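Local coordinates for protein ACDH-11, isoform b (Caenorhabditis elegans, PDB 4Y9J), which belongs to the acyl-CoA dehydrogenase family of flavoproteins and binds flavin-adenine dinucleotide between its subunits, at residues S186-T191 with N310-T315. Residues are numbered along the deposited sequence; the frame is centred on the assembly and turned at random.
Sequences SGQWMT and NMLNIT. With FAD (flavin-adenine dinucleotide), chain E.
Gln188 reaches from strand 186-189 to helix 304-338 and lays its amide against Met311, CD lying 3.6 Å from Met311 CG. With CG anti to the backbone N (chi1 169°) and the chain extended beyond it, the glutamine runs past the methionine in the opposite direction. Met311 bends at both later torsions, which brings its CE back to Gln188 CB; Met311 CE also lies 4.0 Å from Gly187 O. Leu312 crosses the glutamine at about a right angle, its CD2 meeting Gln188 NE2 at 3.5 Å. In one of two modelled conformers, Met190 SD comes within 3.8 Å of Leu312 CD2 and accepts a weak bond from Gln188 NE2. Thr315 adds its CG2 methyl beside Gln188 OE1. No hydrogen bond joins the two segments. The buried amide nitrogen is instead held by a hydrogen bond to Glu446 OE1, which helps fix the rotation of the amide.

Residues 188-191 also bind the flavin, with three backbone bonds and one from a side chain. FAD N3 donates to Gln188 O at 2.8 Å and a nearly straight 165°, while FAD O2 takes two N-H groups, from Met190 and Thr191. Thr191 OG1 adds a bond to FAD N1 (2.8 Å). Gln188, Met190, Leu312, Asn313 and Thr315 also line the pocket of the second ligand, the undecanethioate, so this packing joins the walls of both sites.

Strand 186-189 pairs in parallel with strand 231-238 of the middle-domain sheet. The 310-315 part of helix 304-338 crosses strand 186-189 at -113°, the axes of these two short segments approaching to 11.0 Å. Met311 also touches Leu233 of strand 231-238, while helix 143-158 packs against both Ser186 and Met311.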
ATOM      1  N   SER B 186      26.763  11.531   8.978  1.00 31.30           N
ATOM      2  CA  SER B 186      27.249  10.346   9.653  1.00 32.15           C
ATOM      3  C   SER B 186      26.137   9.601  10.343  1.00 31.93           C
ATOM      4  O   SER B 186      25.174  10.211  10.810  1.00 33.13           O
ATOM      5  CB  SER B 186      28.311  10.681  10.681  1.00 34.04           C
ATOM      6  OG  SER B 186      28.871   9.534  11.349  1.00 35.16           O
ATOM      7  N   GLY B 187      26.353   8.300  10.510  1.00 32.16           N
ATOM      8  CA  GLY B 187      25.568   7.496  11.459  1.00 30.94           C
ATOM      9  C   GLY B 187      26.394   7.056  12.647  1.00 33.80           C
ATOM     10  O   GLY B 187      27.556   7.441  12.771  1.00 33.49           O
ATOM     11  N   GLN B 188      25.759   6.322  13.552  1.00 30.69           N
ATOM     12  CA  GLN B 188      26.322   5.952  14.849  1.00 33.99           C
ATOM     13  C   GLN B 188      25.709   4.565  15.078  1.00 32.68           C
ATOM     14  O   GLN B 188      24.501   4.460  15.281  1.00 31.22           O
ATOM     15  CB  GLN B 188      25.827   6.972  15.909  1.00 34.41           C
ATOM     16  CG  GLN B 188      26.076   6.637  17.427  1.00 37.35           C
ATOM     17  CD  GLN B 188      25.308   7.551  18.396  1.00 39.43           C
ATOM     18  OE1 GLN B 188      24.477   8.365  17.989  1.00 40.59           O
ATOM     19  NE2 GLN B 188      25.526   7.354  19.714  1.00 44.04           N
ATOM     20  N   TRP B 189      26.533   3.516  15.057  1.00 33.83           N
ATOM     21  CA  TRP B 189      26.011   2.115  15.128  1.00 35.16           C
ATOM     22  C   TRP B 189      26.499   1.386  16.394  1.00 33.41           C
ATOM     23  O   TRP B 189      27.485   0.655  16.396  1.00 34.78           O
ATOM     24  CB  TRP B 189      26.401   1.293  13.904  1.00 33.42           C
ATOM     25  CG  TRP B 189      26.027   1.868  12.560  1.00 32.25           C
ATOM     26  CD1 TRP B 189      25.134   2.851  12.278  1.00 31.72           C
ATOM     27  CD2 TRP B 189      26.570   1.458  11.305  1.00 32.28           C
ATOM     28  NE1 TRP B 189      25.097   3.091  10.913  1.00 30.78           N
ATOM     29  CE2 TRP B 189      25.978   2.266  10.301  1.00 31.72           C
ATOM     30  CE3 TRP B 189      27.512   0.507  10.934  1.00 34.20           C
ATOM     31  CZ2 TRP B 189      26.265   2.121   8.986  1.00 31.56           C
ATOM     32  CZ3 TRP B 189      27.821   0.377   9.627  1.00 35.63           C
ATOM     33  CH2 TRP B 189      27.203   1.187   8.661  1.00 32.57           C
ATOM     34  N   MET B 190      25.767   1.574  17.470  1.00 32.93           N
ATOM     35  CA  MET B 190      26.058   0.999  18.755  0.85 34.94           C
ATOM     36  C   MET B 190      25.197  -0.171  19.176  1.00 33.40           C
ATOM     37  O   MET B 190      25.708  -1.223  19.703  1.00 34.57           O
ATOM     38  CB  MET B 190      25.947   2.077  19.844  0.85 36.07           C
ATOM     39  CG  MET B 190      27.130   3.006  19.813  0.85 38.25           C
ATOM     40  SD  MET B 190      27.022   4.421  20.961  0.85 39.94           S
ATOM     41  CE  MET B 190      26.982   3.588  22.558  0.85 39.13           C
ATOM     42  N   THR B 191      23.906   0.015  18.987  1.00 32.41           N
ATOM     43  CA  THR B 191      22.886  -0.863  19.502  1.00 31.99           C
ATOM     44  C   THR B 191      22.884  -2.195  18.802  1.00 33.73           C
ATOM     45  O   THR B 191      22.889  -2.260  17.564  1.00 32.41           O
ATOM     46  CB  THR B 191      21.529  -0.232  19.493  1.00 30.96           C
ATOM     47  OG1 THR B 191      21.533   0.970  20.247  1.00 30.08           O
ATOM     48  CG2 THR B 191      20.473  -1.210  20.026  1.00 31.32           C
ATOM     49  N   ASN B 310      31.845  11.745  23.107  1.00 50.81           N
ATOM     50  CA  ASN B 310      31.463  13.074  22.586  1.00 45.70           C
ATOM     51  C   ASN B 310      30.274  13.018  21.652  1.00 44.12           C
ATOM     52  O   ASN B 310      29.409  13.881  21.646  1.00 49.88           O
ATOM     53  CB  ASN B 310      32.654  13.758  21.950  1.00 49.10           C
ATOM     54  CG  ASN B 310      33.681  14.199  22.935  1.00 51.36           C
ATOM     55  OD1 ASN B 310      34.934  14.081  22.738  1.00 57.24           O
ATOM     56  ND2 ASN B 310      33.201  14.827  23.958  1.00 54.01           N
ATOM     57  N   MET B 311      30.132  11.923  20.940  1.00 41.92           N
ATOM     58  CA  MET B 311      28.982  11.701  20.152  1.00 39.99           C
ATOM     59  C   MET B 311      27.768  11.539  21.018  1.00 40.29           C
ATOM     60  O   MET B 311      26.694  12.071  20.683  1.00 42.25           O
ATOM     61  CB  MET B 311      29.190  10.492  19.232  1.00 40.38           C
ATOM     62  CG  MET B 311      27.994   9.902  18.594  1.00 41.70           C
ATOM     63  SD  MET B 311      27.429  10.671  17.026  1.00 48.25           S
ATOM     64  CE  MET B 311      28.541   9.744  15.917  1.00 47.33           C
ATOM     65  N   LEU B 312      27.853  10.687  22.027  1.00 40.41           N
ATOM     66  CA  LEU B 312      26.708  10.553  22.977  1.00 39.05           C
ATOM     67  C   LEU B 312      26.316  11.941  23.549  1.00 38.85           C
ATOM     68  O   LEU B 312      25.146  12.336  23.491  1.00 41.44           O
ATOM     69  CB  LEU B 312      27.006   9.582  24.145  1.00 42.18           C
ATOM     70  CG  LEU B 312      27.334   8.091  23.834  1.00 44.75           C
ATOM     71  CD1 LEU B 312      27.756   7.361  25.142  1.00 46.66           C
ATOM     72  CD2 LEU B 312      26.132   7.437  23.135  1.00 46.91           C
ATOM     73  N   ASN B 313      27.261  12.709  24.062  1.00 38.89           N
ATOM     74  CA  ASN B 313      26.889  13.968  24.621  1.00 39.54           C
ATOM     75  C   ASN B 313      26.336  14.980  23.664  1.00 43.14           C
ATOM     76  O   ASN B 313      25.414  15.669  24.052  1.00 42.91           O
ATOM     77  CB  ASN B 313      28.069  14.527  25.356  1.00 42.91           C
ATOM     78  CG  ASN B 313      28.352  13.708  26.644  1.00 46.54           C
ATOM     79  OD1 ASN B 313      27.412  13.090  27.251  1.00 43.64           O
ATOM     80  ND2 ASN B 313      29.634  13.660  27.061  1.00 47.81           N
ATOM     81  N   ILE B 314      26.897  15.105  22.424  1.00 42.50           N
ATOM     82  CA  ILE B 314      26.360  16.079  21.460  1.00 40.40           C
ATOM     83  C   ILE B 314      25.024  15.674  21.007  1.00 36.99           C
ATOM     84  O   ILE B 314      24.161  16.542  20.873  1.00 37.07           O
ATOM     85  CB  ILE B 314      27.318  16.275  20.214  1.00 42.92           C
ATOM     86  CG1 ILE B 314      28.553  17.032  20.617  1.00 43.81           C
ATOM     87  CG2 ILE B 314      26.627  17.006  19.047  1.00 42.77           C
ATOM     88  CD1 ILE B 314      28.328  18.499  20.943  1.00 47.32           C
ATOM     89  N   THR B 315      24.804  14.359  20.776  1.00 34.71           N
ATOM     90  CA  THR B 315      23.559  13.934  20.296  1.00 37.09           C
ATOM     91  C   THR B 315      22.483  14.112  21.380  1.00 34.48           C
ATOM     92  O   THR B 315      21.328  14.406  21.049  1.00 33.78           O
ATOM     93  CB  THR B 315      23.487  12.444  19.768  1.00 36.01           C
ATOM     94  OG1 THR B 315      23.839  11.520  20.816  1.00 34.71           O
ATOM     95  CG2 THR B 315      24.396  12.222  18.529  1.00 38.49           C
TER
HETATM   96  PA  FAD E 701      17.037  -1.947  26.844  1.00 38.88           P
HETATM   97  O1A FAD E 701      18.312  -1.467  27.536  1.00 39.23           O
HETATM   98  O2A FAD E 701      16.903  -3.453  26.557  1.00 40.35           O
HETATM   99  O5B FAD E 701      15.760  -1.665  27.793  1.00 37.08           O
HETATM  100  C5B FAD E 701      15.508  -0.334  28.228  1.00 38.76           C
HETATM  101  C4B FAD E 701      14.843  -0.423  29.572  1.00 37.93           C
HETATM  102  O4B FAD E 701      15.788  -1.110  30.421  1.00 37.39           O
HETATM  103  C3B FAD E 701      14.509   0.903  30.176  1.00 39.83           C
HETATM  104  O3B FAD E 701      13.494   0.787  31.244  1.00 40.33           O
HETATM  105  C2B FAD E 701      15.809   1.161  30.914  1.00 37.30           C
HETATM  106  O2B FAD E 701      15.648   2.144  31.950  1.00 40.24           O
HETATM  107  C1B FAD E 701      16.106  -0.244  31.489  1.00 38.85           C
HETATM  108  N9A FAD E 701      17.506  -0.372  31.934  1.00 38.93           N
HETATM  109  C8A FAD E 701      18.605  -0.576  31.141  1.00 38.54           C
HETATM  110  N7A FAD E 701      19.733  -0.573  31.910  1.00 40.88           N
HETATM  111  C5A FAD E 701      19.348  -0.416  33.215  1.00 39.91           C
HETATM  112  C6A FAD E 701      20.029  -0.337  34.510  1.00 40.60           C
HETATM  113  N6A FAD E 701      21.384  -0.471  34.577  1.00 40.90           N
HETATM  114  N1A FAD E 701      19.251  -0.148  35.604  1.00 40.00           N
HETATM  115  C2A FAD E 701      17.923   0.001  35.527  1.00 38.69           C
HETATM  116  N3A FAD E 701      17.233  -0.066  34.388  1.00 37.67           N
HETATM  117  C4A FAD E 701      17.891  -0.273  33.224  1.00 40.07           C
HETATM  118  N1  FAD E 701      20.935   2.882  18.250  1.00 33.66           N
HETATM  119  C2  FAD E 701      22.056   3.058  17.487  1.00 34.86           C
HETATM  120  O2  FAD E 701      23.150   2.679  17.980  1.00 37.73           O
HETATM  121  N3  FAD E 701      22.078   3.681  16.358  1.00 34.99           N
HETATM  122  C4  FAD E 701      21.032   4.168  15.732  1.00 34.00           C
HETATM  123  O4  FAD E 701      21.119   4.718  14.656  1.00 34.37           O
HETATM  124  C4X FAD E 701      19.736   4.002  16.483  1.00 33.32           C
HETATM  125  N5  FAD E 701      18.556   4.378  15.817  1.00 34.72           N
HETATM  126  C5X FAD E 701      17.401   4.149  16.615  1.00 31.57           C
HETATM  127  C6  FAD E 701      16.185   4.579  16.003  1.00 31.71           C
HETATM  128  C7  FAD E 701      14.968   4.419  16.747  1.00 30.75           C
HETATM  129  C7M FAD E 701      13.738   4.928  16.069  1.00 31.92           C
HETATM  130  C8  FAD E 701      15.019   3.757  18.034  1.00 30.23           C
HETATM  131  C8M FAD E 701      13.715   3.551  18.823  1.00 31.50           C
HETATM  132  C9  FAD E 701      16.198   3.331  18.636  1.00 29.82           C
HETATM  133  C9A FAD E 701      17.429   3.492  17.919  1.00 31.54           C
HETATM  134  N10 FAD E 701      18.594   3.041  18.475  1.00 32.04           N
HETATM  135  C10 FAD E 701      19.774   3.269  17.726  1.00 33.18           C
HETATM  136  C1' FAD E 701      18.618   2.315  19.693  1.00 35.98           C
HETATM  137  C2' FAD E 701      18.502   3.046  21.037  1.00 36.40           C
HETATM  138  O2' FAD E 701      19.703   3.692  21.410  1.00 39.22           O
HETATM  139  C3' FAD E 701      18.115   2.023  22.100  1.00 37.98           C
HETATM  140  O3' FAD E 701      16.821   1.605  21.744  1.00 34.24           O
HETATM  141  C4' FAD E 701      18.167   2.625  23.492  1.00 38.92           C
HETATM  142  O4' FAD E 701      19.491   3.034  23.841  1.00 38.77           O
HETATM  143  C5' FAD E 701      17.604   1.649  24.532  1.00 37.61           C
HETATM  144  O5' FAD E 701      18.389   0.387  24.512  1.00 39.05           O
HETATM  145  P   FAD E 701      17.558  -1.015  24.188  1.00 37.72           P
HETATM  146  O1P FAD E 701      16.699  -0.762  23.014  1.00 32.77           O
HETATM  147  O2P FAD E 701      18.567  -2.136  24.196  1.00 38.65           O
HETATM  148  O3P FAD E 701      16.627  -1.155  25.527  1.00 37.93           O